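Local coordinates for congerin-2 (Conger myriaster, PDB 1IS3), which binds beta-galactosides such as lactose as a homodimeric galectin of the conger eel, although its physiological role is not yet known, at residues T88-D93 / F97-S102; I41-D46 / V107-R112; A4-I9 / T130-E135; S62-H65 / W69-E72. All coordinates share one frame; numbering follows the deposited sequence.

Contact 1: T88-D93 / F97-S102; sequences TTITFD and FYIQLS
Thr89 and Thr91 pair with Gln100 and Tyr98 across two antiparallel strands whose short axes run at 164° and come within 4.6 Å. Each hydrogen-bonded pair closes a ring of two backbone bonds: Thr91 N gives to Tyr98 O at 3.0 Å, and Tyr98 N returns to Thr91 O at 2.8 Å. Between them Ile90 and Ile99 form a non-hydrogen-bonded pair. On the buried face sit Ile90, Phe92, Phe97 and Ile99. Phe92 and Phe97 run alongside each other in the same direction, rings inclined at 39°, with Phe92 CB 3.7 Å from Phe97 CD1. CG2 of Ile90 meets the edge of the Phe97 ring, 4.2 Å from its CD1. In Thr88, chi1 -54° sets OG1 beside the backbone N and leaves CG2 anti to it, directed at Ile99 CG2 3.7 Å away; a water links OG1 to Ser102 N. The other face carries Thr89, Thr91, Tyr98 and Gln100. At the hairpin end, Asp93 OD1 lies at the edge of the Tyr98 ring, 3.9 Å from CE1, while OD2 accepts from the backbone N of His95 and Thr96. Met43 and Met45 cover Ile90, Phe97 and Ile99, and Phe92 packs edge-to-face on Phe11 and Phe118. This beta hairpin, with one apolar, buried face and one more polar, more exposed face, belongs to the five-stranded sheet of the galectin beta-sandwich.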
# COMPACT_ATOMS: atom_id res chain seq x y z
N THR A 88 2.95 14.20 -0.98
CA THR A 88 1.64 14.65 -1.41
C THR A 88 0.60 13.98 -0.53
O THR A 88 0.70 12.78 -0.22
CB THR A 88 1.38 14.27 -2.88
OG1 THR A 88 2.49 14.81 -3.60
CG2 THR A 88 0.07 14.81 -3.42
N THR A 89 -0.40 14.79 -0.17
CA THR A 89 -1.52 14.31 0.61
C THR A 89 -2.81 14.57 -0.16
O THR A 89 -3.01 15.65 -0.74
CB THR A 89 -1.60 15.02 2.01
OG1 THR A 89 -0.41 14.63 2.69
CG2 THR A 89 -2.82 14.62 2.87
N ILE A 90 -3.67 13.56 -0.18
CA ILE A 90 -4.93 13.61 -0.90
C ILE A 90 -6.07 13.20 0.03
O ILE A 90 -5.93 12.26 0.82
CB ILE A 90 -4.85 12.65 -2.14
CG1 ILE A 90 -3.69 13.04 -3.04
CG2 ILE A 90 -6.19 12.67 -2.90
CD1 ILE A 90 -3.38 12.03 -4.15
N THR A 91 -7.17 13.92 -0.03
CA THR A 91 -8.40 13.51 0.62
C THR A 91 -9.53 13.88 -0.36
O THR A 91 -9.25 14.55 -1.38
CB THR A 91 -8.58 14.23 1.99
OG1 THR A 91 -7.33 14.12 2.64
CG2 THR A 91 -9.67 13.64 2.88
N PHE A 92 -10.77 13.47 -0.12
CA PHE A 92 -11.82 13.79 -1.06
C PHE A 92 -13.19 13.68 -0.41
O PHE A 92 -13.34 13.04 0.65
CB PHE A 92 -11.76 12.83 -2.28
CG PHE A 92 -12.04 11.36 -2.00
CD1 PHE A 92 -11.00 10.52 -1.60
CD2 PHE A 92 -13.35 10.85 -2.11
CE1 PHE A 92 -11.28 9.17 -1.32
CE2 PHE A 92 -13.61 9.51 -1.83
CZ PHE A 92 -12.58 8.67 -1.43
N ASP A 93 -14.16 14.39 -0.99
CA ASP A 93 -15.52 14.12 -0.60
C ASP A 93 -16.24 13.73 -1.88
O ASP A 93 -15.57 13.57 -2.90
CB ASP A 93 -16.18 15.34 0.05
CG ASP A 93 -16.16 16.64 -0.72
OD1 ASP A 93 -16.21 17.66 -0.04
OD2 ASP A 93 -16.09 16.65 -1.95
N PHE A 97 -11.68 16.28 -5.13
CA PHE A 97 -10.40 15.79 -4.61
C PHE A 97 -9.59 16.99 -4.15
O PHE A 97 -9.45 17.98 -4.86
CB PHE A 97 -9.52 15.07 -5.64
CG PHE A 97 -10.09 13.69 -6.01
CD1 PHE A 97 -9.65 12.57 -5.31
CD2 PHE A 97 -11.00 13.57 -7.05
CE1 PHE A 97 -10.12 11.31 -5.65
CE2 PHE A 97 -11.48 12.30 -7.40
CZ PHE A 97 -11.03 11.18 -6.69
N TYR A 98 -9.07 16.90 -2.93
CA TYR A 98 -8.25 17.95 -2.32
C TYR A 98 -6.82 17.42 -2.24
O TYR A 98 -6.57 16.43 -1.52
CB TYR A 98 -8.78 18.25 -0.92
CG TYR A 98 -10.14 18.92 -0.95
CD1 TYR A 98 -11.28 18.17 -0.65
CD2 TYR A 98 -10.23 20.28 -1.23
CE1 TYR A 98 -12.54 18.78 -0.61
CE2 TYR A 98 -11.48 20.90 -1.20
CZ TYR A 98 -12.62 20.15 -0.88
OH TYR A 98 -13.86 20.74 -0.81
N ILE A 99 -5.92 18.06 -2.97
CA ILE A 99 -4.54 17.63 -3.06
C ILE A 99 -3.66 18.70 -2.43
O ILE A 99 -3.84 19.89 -2.72
CB ILE A 99 -4.16 17.42 -4.56
CG1 ILE A 99 -5.05 16.40 -5.25
CG2 ILE A 99 -2.74 16.90 -4.64
CD1 ILE A 99 -5.37 16.82 -6.69
N GLN A 100 -2.70 18.30 -1.59
CA GLN A 100 -1.77 19.26 -1.00
C GLN A 100 -0.37 18.83 -1.41
O GLN A 100 0.00 17.66 -1.32
CB GLN A 100 -1.90 19.27 0.50
CG GLN A 100 -0.98 20.38 1.05
CD GLN A 100 -1.53 21.07 2.30
OE1 GLN A 100 -1.25 22.25 2.56
NE2 GLN A 100 -2.36 20.42 3.13
N LEU A 101 0.37 19.78 -1.99
CA LEU A 101 1.72 19.54 -2.51
C LEU A 101 2.78 19.68 -1.40
O LEU A 101 2.46 20.12 -0.29
CB LEU A 101 1.99 20.52 -3.68
CG LEU A 101 0.91 20.59 -4.76
CD1 LEU A 101 1.29 21.64 -5.78
CD2 LEU A 101 0.73 19.21 -5.41
N SER A 102 4.05 19.32 -1.71
CA SER A 102 5.20 19.37 -0.76
C SER A 102 5.40 20.73 -0.10
O SER A 102 5.71 20.82 1.09
CB SER A 102 6.55 19.02 -1.45
OG SER A 102 6.54 17.98 -2.43
O HOH W 1 3.95 17.26 -3.78

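Contact 2: I41-D46 / V107-R112; sequences IAMHMD and VEFPNR. With GAL (beta-D-galactopyranose), chain B.
Phe109 meets Met43 and Ala42 across the gap between the two sheets, where no direct hydrogen bond joins the segments. CG of Met43 lies 3.8 Å from CD2 of the ring, the two side chains crossing at a slant, and the chain of Met43 then bends at chi2 and chi3 and carries its end elsewhere. The carbonyl O of Ala42 approaches the same ring at its edge, in the plane, 3.6 Å from CE2. Farther along, Met45 stretches straight out, chi2 -176°, until its CE touches CG1 of Val107 at 3.9 Å.

One water bridges the two backbones: it donates to Ala42 O and to Pro110 O and accepts from Arg112 N at 2.9 Å. The guanidinium of Arg112 lies with one face over Phe109 CZ. On the outer side of strand 40-48, His44 NE2 is hydrogen-bonded to O4 of the galactose at 2.8 Å, and its ND1 to Asn33 OD1. Asp46 OD2 makes salt bridges to Arg29 and Arg48, which themselves bind the sugar. One strand thus turns apolar methionines inward and polar sugar-binding groups outward; with ND1 the donor to Asn33, the rotation of the imidazole is fixed and NE2 is presented to the galactose 4-hydroxyl.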
# COMPACT_ATOMS: atom_id res chain seq x y z
N ILE A 41 -9.55 5.46 -13.93
CA ILE A 41 -8.83 6.31 -12.97
C ILE A 41 -9.68 7.54 -12.73
O ILE A 41 -10.00 8.29 -13.67
CB ILE A 41 -7.42 6.73 -13.55
CG1 ILE A 41 -6.55 5.49 -13.83
CG2 ILE A 41 -6.69 7.62 -12.54
CD1 ILE A 41 -5.29 5.81 -14.65
N ALA A 42 -10.07 7.73 -11.48
CA ALA A 42 -10.88 8.89 -11.12
C ALA A 42 -10.05 10.19 -10.99
O ALA A 42 -10.51 11.30 -11.29
CB ALA A 42 -11.60 8.62 -9.79
N MET A 43 -8.79 10.06 -10.56
CA MET A 43 -7.94 11.24 -10.44
C MET A 43 -6.54 10.81 -10.89
O MET A 43 -5.91 9.97 -10.22
CB MET A 43 -7.94 11.70 -8.99
CG MET A 43 -7.40 13.12 -8.73
SD MET A 43 -5.65 13.29 -9.06
CE MET A 43 -4.94 12.32 -7.75
N HIS A 44 -6.13 11.28 -12.07
CA HIS A 44 -4.79 11.11 -12.60
C HIS A 44 -4.05 12.45 -12.38
O HIS A 44 -4.57 13.46 -12.87
CB HIS A 44 -4.88 10.78 -14.09
CG HIS A 44 -3.56 10.84 -14.89
ND1 HIS A 44 -2.55 9.97 -14.90
CD2 HIS A 44 -3.22 11.80 -15.85
CE1 HIS A 44 -1.64 10.32 -15.80
NE2 HIS A 44 -2.06 11.42 -16.37
N MET A 45 -2.90 12.54 -11.71
CA MET A 45 -2.20 13.79 -11.50
C MET A 45 -0.82 13.56 -12.13
O MET A 45 0.04 12.82 -11.60
CB MET A 45 -2.11 14.00 -10.03
CG MET A 45 -1.33 15.24 -9.72
SD MET A 45 -1.17 15.35 -7.91
CE MET A 45 -0.97 17.09 -7.93
N ASP A 46 -0.58 14.14 -13.30
CA ASP A 46 0.65 13.93 -14.02
C ASP A 46 1.59 15.11 -13.78
O ASP A 46 1.17 16.27 -13.81
CB ASP A 46 0.30 13.75 -15.48
CG ASP A 46 1.39 13.11 -16.30
OD1 ASP A 46 2.19 12.35 -15.78
OD2 ASP A 46 1.47 13.37 -17.50
N VAL A 107 -4.20 21.90 -4.81
CA VAL A 107 -4.89 21.83 -6.09
C VAL A 107 -6.17 21.05 -5.77
O VAL A 107 -6.19 20.17 -4.90
CB VAL A 107 -3.96 21.14 -7.20
CG1 VAL A 107 -3.23 19.96 -6.65
CG2 VAL A 107 -4.79 20.67 -8.40
N GLU A 108 -7.30 21.44 -6.38
CA GLU A 108 -8.57 20.74 -6.21
C GLU A 108 -9.00 20.23 -7.58
O GLU A 108 -8.73 20.90 -8.59
CB GLU A 108 -9.66 21.65 -5.68
CG GLU A 108 -9.47 22.16 -4.27
CD GLU A 108 -8.37 23.21 -4.11
OE1 GLU A 108 -8.35 24.16 -4.90
OE2 GLU A 108 -7.52 23.06 -3.23
N PHE A 109 -9.65 19.10 -7.70
CA PHE A 109 -10.05 18.55 -8.99
C PHE A 109 -11.41 17.91 -8.73
O PHE A 109 -11.57 17.30 -7.66
CB PHE A 109 -9.00 17.52 -9.40
CG PHE A 109 -9.32 16.81 -10.70
CD1 PHE A 109 -9.21 17.49 -11.91
CD2 PHE A 109 -9.73 15.47 -10.66
CE1 PHE A 109 -9.51 16.80 -13.08
CE2 PHE A 109 -10.03 14.79 -11.84
CZ PHE A 109 -9.91 15.46 -13.05
N PRO A 110 -12.45 18.04 -9.54
CA PRO A 110 -13.75 17.43 -9.30
C PRO A 110 -13.71 15.90 -9.21
O PRO A 110 -13.00 15.19 -9.94
CB PRO A 110 -14.61 17.93 -10.45
CG PRO A 110 -13.62 18.07 -11.57
CD PRO A 110 -12.41 18.69 -10.86
N ASN A 111 -14.56 15.39 -8.33
CA ASN A 111 -14.82 13.95 -8.24
C ASN A 111 -15.94 13.71 -9.26
O ASN A 111 -17.13 13.72 -8.92
CB ASN A 111 -15.27 13.61 -6.84
CG ASN A 111 -15.52 12.14 -6.59
OD1 ASN A 111 -15.58 11.75 -5.43
ND2 ASN A 111 -15.65 11.26 -7.54
N ARG A 112 -15.58 13.50 -10.51
CA ARG A 112 -16.52 13.43 -11.62
C ARG A 112 -17.52 12.30 -11.57
O ARG A 112 -18.67 12.44 -12.00
CB ARG A 112 -15.72 13.34 -12.91
CG ARG A 112 -14.99 14.65 -13.17
CD ARG A 112 -14.03 14.54 -14.35
NE ARG A 112 -13.53 15.85 -14.73
CZ ARG A 112 -12.50 16.04 -15.56
NH1 ARG A 112 -12.14 17.30 -15.81
NH2 ARG A 112 -11.82 15.04 -16.09
C1 GAL B . -2.20 12.69 -22.35
C2 GAL B . -1.22 11.62 -21.91
C3 GAL B . -1.87 10.67 -20.92
C4 GAL B . -2.48 11.46 -19.76
C5 GAL B . -3.44 12.50 -20.32
C6 GAL B . -4.07 13.35 -19.25
O2 GAL B . -0.78 10.89 -23.04
O3 GAL B . -0.89 9.76 -20.42
O4 GAL B . -1.47 12.09 -18.99
O5 GAL B . -2.74 13.38 -21.22
O6 GAL B . -5.00 14.25 -19.81
O HOH W 2 -12.85 12.72 -10.92

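Contact 3: A4-I9 / T130-E135; sequences AEVRNI and TFVRLE
Leu134 and Ile9 run antiparallel past one another, with CD2 of the leucine 4.0 Å from CG2 of the isoleucine. The same CD2 comes even nearer to the backbone, 3.5 Å from Ile9 O. Leu134 holds CG anti to the backbone N, chi1 173°, an extended posture that carries CD2 across to the 4-9 segment. CG1 of Val6 touches the leucine more distantly, at 4.4 Å from CD2.

Val6 and Val132 meet at a slant through their CG2 methyls, 4.2 Å apart, each with its CB directed at the other segment. The backbones stay well separated, with 8.9 Å between the CA atoms of Val6 and Val132, and no hydrogen bond spans the space; the side chains that meet are all apolar. Leu17 and Val19 of strand 17-23 flank Val132 on its own sheet.

On the 4-9 segment, Arg7 NH2 makes a salt bridge with Glu5 OE2 at 3.1 Å, meeting that oxygen from above the carboxylate plane. Both strands continue their sheets into the second subunit by antiparallel pairing, and Arg133 is salt-bridged to Glu135 of that subunit. Face-to-face packing of two terminal strands beside such an interface is the arrangement of a galectin beta-sandwich dimer.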
# COMPACT_ATOMS: atom_id res chain seq x y z
N ALA A 4 4.41 0.98 -8.44
CA ALA A 4 4.22 0.97 -7.02
C ALA A 4 2.72 1.08 -6.88
O ALA A 4 2.09 1.98 -7.44
CB ALA A 4 4.94 2.16 -6.44
N GLU A 5 2.08 0.18 -6.15
CA GLU A 5 0.64 0.25 -5.97
C GLU A 5 0.16 -0.23 -4.59
O GLU A 5 0.86 -0.98 -3.88
CB GLU A 5 -0.03 -0.56 -7.07
CG GLU A 5 0.22 -2.03 -7.15
CD GLU A 5 -0.18 -2.66 -8.48
OE1 GLU A 5 0.28 -3.77 -8.72
OE2 GLU A 5 -0.89 -2.07 -9.30
N VAL A 6 -1.00 0.29 -4.19
CA VAL A 6 -1.66 -0.11 -2.95
C VAL A 6 -3.00 -0.57 -3.52
O VAL A 6 -3.71 0.23 -4.15
CB VAL A 6 -1.84 1.12 -2.00
CG1 VAL A 6 -2.60 0.63 -0.77
CG2 VAL A 6 -0.49 1.75 -1.61
N ARG A 7 -3.37 -1.83 -3.34
CA ARG A 7 -4.53 -2.42 -3.98
C ARG A 7 -5.38 -3.11 -2.93
O ARG A 7 -4.90 -3.83 -2.06
CB ARG A 7 -4.04 -3.42 -5.03
CG ARG A 7 -5.15 -4.14 -5.75
CD ARG A 7 -4.50 -5.20 -6.66
NE ARG A 7 -3.71 -4.61 -7.74
CZ ARG A 7 -4.27 -4.20 -8.91
NH1 ARG A 7 -5.60 -4.32 -9.12
NH2 ARG A 7 -3.53 -3.63 -9.88
N ASN A 8 -6.68 -2.84 -3.05
CA ASN A 8 -7.74 -3.44 -2.23
C ASN A 8 -7.68 -3.11 -0.75
O ASN A 8 -8.15 -3.85 0.12
CB ASN A 8 -7.78 -4.99 -2.45
CG ASN A 8 -8.19 -5.35 -3.88
OD1 ASN A 8 -7.75 -6.31 -4.54
ND2 ASN A 8 -9.16 -4.66 -4.46
N ILE A 9 -7.14 -1.94 -0.45
CA ILE A 9 -7.26 -1.38 0.86
C ILE A 9 -8.06 -0.12 0.53
O ILE A 9 -7.50 0.88 0.05
CB ILE A 9 -5.87 -1.05 1.46
CG1 ILE A 9 -4.99 -2.33 1.49
CG2 ILE A 9 -6.08 -0.46 2.86
CD1 ILE A 9 -3.52 -2.12 1.89
N THR A 130 8.60 5.95 -1.58
CA THR A 130 9.39 5.53 -0.44
C THR A 130 8.54 5.30 0.82
O THR A 130 9.00 4.61 1.73
CB THR A 130 10.51 6.58 -0.17
OG1 THR A 130 9.87 7.80 0.12
CG2 THR A 130 11.50 6.71 -1.34
N PHE A 131 7.34 5.87 0.94
CA PHE A 131 6.51 5.59 2.10
C PHE A 131 5.07 5.87 1.70
O PHE A 131 4.80 6.58 0.72
CB PHE A 131 6.92 6.45 3.32
CG PHE A 131 6.52 7.92 3.33
CD1 PHE A 131 7.40 8.90 2.86
CD2 PHE A 131 5.26 8.29 3.82
CE1 PHE A 131 7.01 10.26 2.88
CE2 PHE A 131 4.87 9.63 3.84
CZ PHE A 131 5.75 10.61 3.37
N VAL A 132 4.13 5.35 2.48
CA VAL A 132 2.71 5.56 2.26
C VAL A 132 1.97 5.49 3.60
O VAL A 132 2.30 4.63 4.45
CB VAL A 132 2.15 4.48 1.25
CG1 VAL A 132 2.29 3.02 1.80
CG2 VAL A 132 0.68 4.80 0.98
N ARG A 133 0.99 6.39 3.79
CA ARG A 133 0.08 6.31 4.92
C ARG A 133 -1.32 6.43 4.32
O ARG A 133 -1.59 7.37 3.56
CB ARG A 133 0.26 7.44 5.89
CG ARG A 133 1.61 7.42 6.58
CD ARG A 133 1.59 8.23 7.88
NE ARG A 133 1.38 9.65 7.71
CZ ARG A 133 2.35 10.49 7.34
NH1 ARG A 133 3.59 10.07 7.09
NH2 ARG A 133 2.11 11.79 7.29
N LEU A 134 -2.20 5.48 4.59
CA LEU A 134 -3.59 5.52 4.13
C LEU A 134 -4.42 5.17 5.35
O LEU A 134 -4.42 4.00 5.79
CB LEU A 134 -3.82 4.49 3.02
CG LEU A 134 -5.28 4.32 2.55
CD1 LEU A 134 -5.77 5.67 2.04
CD2 LEU A 134 -5.39 3.22 1.49
N GLU A 135 -5.08 6.17 5.92
CA GLU A 135 -5.80 5.95 7.15
C GLU A 135 -6.88 7.00 7.38
O GLU A 135 -7.75 6.77 8.20
CB GLU A 135 -4.79 5.94 8.31
CG GLU A 135 -3.97 7.22 8.48
CD GLU A 135 -2.85 7.15 9.53
OE1 GLU A 135 -1.83 7.81 9.29
OE2 GLU A 135 -2.98 6.45 10.55
OXT GLU A 135 -6.88 8.03 6.71

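Contact 4: S62-H65 / W69-E72; sequences SLVH and WQQE. With GAL (beta-D-galactopyranose), chain B; BGC (beta-D-glucopyranose), chain C.
Leu63 and Trp69 make the tight part of this contact, a non-hydrogen-bonded antiparallel pair with their side chains on one face. CD1 of Leu63 sits over the five-membered ring of the indole, 3.7 Å from its centroid and only 10° off the ring normal, a textbook CH-pi contact. CB of the same leucine covers the six-membered ring, 3.7 Å from CZ3. Holding CG of Leu63 anti to the backbone N, chi1 177°, lays the side chain across the indole. Galactose occupies the opposite face of Trp69, with its C4 at 3.8 Å from CE2, and the indole is thereby sandwiched between leucine and sugar. Ser62 packs as closely: its O lies 3.3 Å from Trp69 CE3 and accepts from Gln70 N at 3.0 Å, while its OG rests against CB of Gln70 and has its polar partner in Arg112.

The other side is looser and more open to solvent. CG2 of Val64 reaches CG of Gln70 only at 4.0 Å, and the glutamine, bent at chi2, hands its NE2 to Gly68 O. Beyond this the 69-72 segment leaves its partner and turns to the ligand: Glu72, extended beyond CG, uses a single oxygen, OE2, to accept from galactose O6 at 2.8 Å and from glucose O3 at 2.5 Å, a distance so short that its exact value is doubtful. OE1 is salt-bridged to Arg74, which probably steadies the carboxylate and favours its ionised form. A tryptophan platform beneath galactose, with a glutamate bridging both sugars of lactose, is the hallmark of the galectin carbohydrate-binding site.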
# COMPACT_ATOMS: atom_id res chain seq x y z
N SER A 62 -9.37 12.41 -15.66
CA SER A 62 -9.93 11.12 -15.34
C SER A 62 -9.91 10.31 -16.62
O SER A 62 -9.97 10.84 -17.76
CB SER A 62 -11.33 11.32 -14.81
OG SER A 62 -12.12 12.00 -15.78
N LEU A 63 -9.84 8.99 -16.44
CA LEU A 63 -9.78 8.02 -17.49
C LEU A 63 -10.95 7.08 -17.28
O LEU A 63 -11.08 6.52 -16.18
CB LEU A 63 -8.48 7.23 -17.43
CG LEU A 63 -8.27 6.10 -18.42
CD1 LEU A 63 -8.19 6.63 -19.84
CD2 LEU A 63 -6.95 5.43 -18.13
N VAL A 64 -11.77 6.93 -18.31
CA VAL A 64 -12.95 6.05 -18.24
C VAL A 64 -12.65 4.77 -19.01
O VAL A 64 -12.14 4.81 -20.14
CB VAL A 64 -14.17 6.80 -18.84
CG1 VAL A 64 -15.42 5.90 -18.92
CG2 VAL A 64 -14.48 7.99 -17.92
N HIS A 65 -12.98 3.63 -18.40
CA HIS A 65 -12.66 2.33 -18.96
C HIS A 65 -13.29 2.15 -20.34
O HIS A 65 -14.46 2.44 -20.53
CB HIS A 65 -13.14 1.26 -17.95
CG HIS A 65 -12.87 -0.14 -18.49
ND1 HIS A 65 -11.71 -0.72 -18.76
CD2 HIS A 65 -13.87 -1.00 -18.88
CE1 HIS A 65 -11.94 -1.89 -19.33
NE2 HIS A 65 -13.24 -2.04 -19.39
N TRP A 69 -9.60 9.40 -21.97
CA TRP A 69 -9.34 10.58 -21.15
C TRP A 69 -10.42 11.63 -21.34
O TRP A 69 -10.91 11.80 -22.45
CB TRP A 69 -7.94 11.13 -21.52
CG TRP A 69 -6.80 10.22 -21.05
CD1 TRP A 69 -6.09 9.44 -21.92
CD2 TRP A 69 -6.38 10.03 -19.73
NE1 TRP A 69 -5.24 8.74 -21.19
CE2 TRP A 69 -5.37 9.06 -19.88
CE3 TRP A 69 -6.72 10.52 -18.45
CZ2 TRP A 69 -4.69 8.59 -18.73
CZ3 TRP A 69 -6.04 10.04 -17.34
CH2 TRP A 69 -5.04 9.08 -17.48
N GLN A 70 -10.80 12.30 -20.26
CA GLN A 70 -11.84 13.30 -20.27
C GLN A 70 -11.22 14.70 -20.40
O GLN A 70 -10.18 14.82 -21.06
CB GLN A 70 -12.67 13.11 -18.99
CG GLN A 70 -13.32 11.70 -19.03
CD GLN A 70 -14.10 11.38 -20.32
OE1 GLN A 70 -15.09 12.04 -20.63
NE2 GLN A 70 -13.71 10.39 -21.12
N GLN A 71 -11.79 15.75 -19.81
CA GLN A 71 -11.28 17.10 -19.99
C GLN A 71 -10.11 17.33 -19.00
O GLN A 71 -10.26 17.18 -17.79
CB GLN A 71 -12.46 18.02 -19.74
CG GLN A 71 -12.18 19.50 -19.88
CD GLN A 71 -12.51 20.38 -18.65
OE1 GLN A 71 -13.67 20.78 -18.39
NE2 GLN A 71 -11.50 20.77 -17.86
N GLU A 72 -8.94 17.69 -19.51
CA GLU A 72 -7.76 18.03 -18.69
C GLU A 72 -7.90 19.34 -17.92
O GLU A 72 -8.49 20.31 -18.43
CB GLU A 72 -6.48 18.30 -19.45
CG GLU A 72 -6.13 17.21 -20.39
CD GLU A 72 -4.79 17.42 -21.06
OE1 GLU A 72 -4.35 18.54 -21.30
OE2 GLU A 72 -4.20 16.40 -21.34
C1 GAL B . -2.20 12.69 -22.35
C2 GAL B . -1.22 11.62 -21.91
C3 GAL B . -1.87 10.67 -20.92
C4 GAL B . -2.48 11.46 -19.76
C5 GAL B . -3.44 12.50 -20.32
C6 GAL B . -4.07 13.35 -19.25
O2 GAL B . -0.78 10.89 -23.04
O3 GAL B . -0.89 9.76 -20.42
O4 GAL B . -1.47 12.09 -18.99
O5 GAL B . -2.74 13.38 -21.22
O6 GAL B . -5.00 14.25 -19.81
C2 BGC C . -2.57 16.93 -24.55
C3 BGC C . -1.79 15.96 -23.67
C4 BGC C . -2.32 14.55 -23.89
C5 BGC C . -2.24 14.19 -25.39
C6 BGC C . -2.85 12.84 -25.70
C1 BGC C . -2.44 16.49 -26.01
O1 BGC C . -3.17 17.34 -26.82
O2 BGC C . -2.06 18.25 -24.40
O3 BGC C . -1.93 16.33 -22.31
O4 BGC C . -1.52 13.62 -23.14
O5 BGC C . -2.96 15.17 -26.17
O6 BGC C . -4.21 12.78 -25.26

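How the contacts relate
Contacts 2 and 3 are buried and span the two sheets of the sandwich, so both lack direct hydrogen bonds between their segments and rely on apolar side chains; contacts 1 and 4 are hairpins, stitched by backbone bonds. Contact 1 is partly buried and contact 4 lies at the surface. Contacts 1 and 2 share a sheet: Phe97 N and Ile99 N probably bond to Phe109 O and Val107 O. Contact 2 also joins contact 4, where His44 packs on Trp69, Arg112 probably bonds to Gln71 O, and both touch the galactose. Contact 3 stands apart at the dimer interface, its centre about 23 Å from that of contact 4.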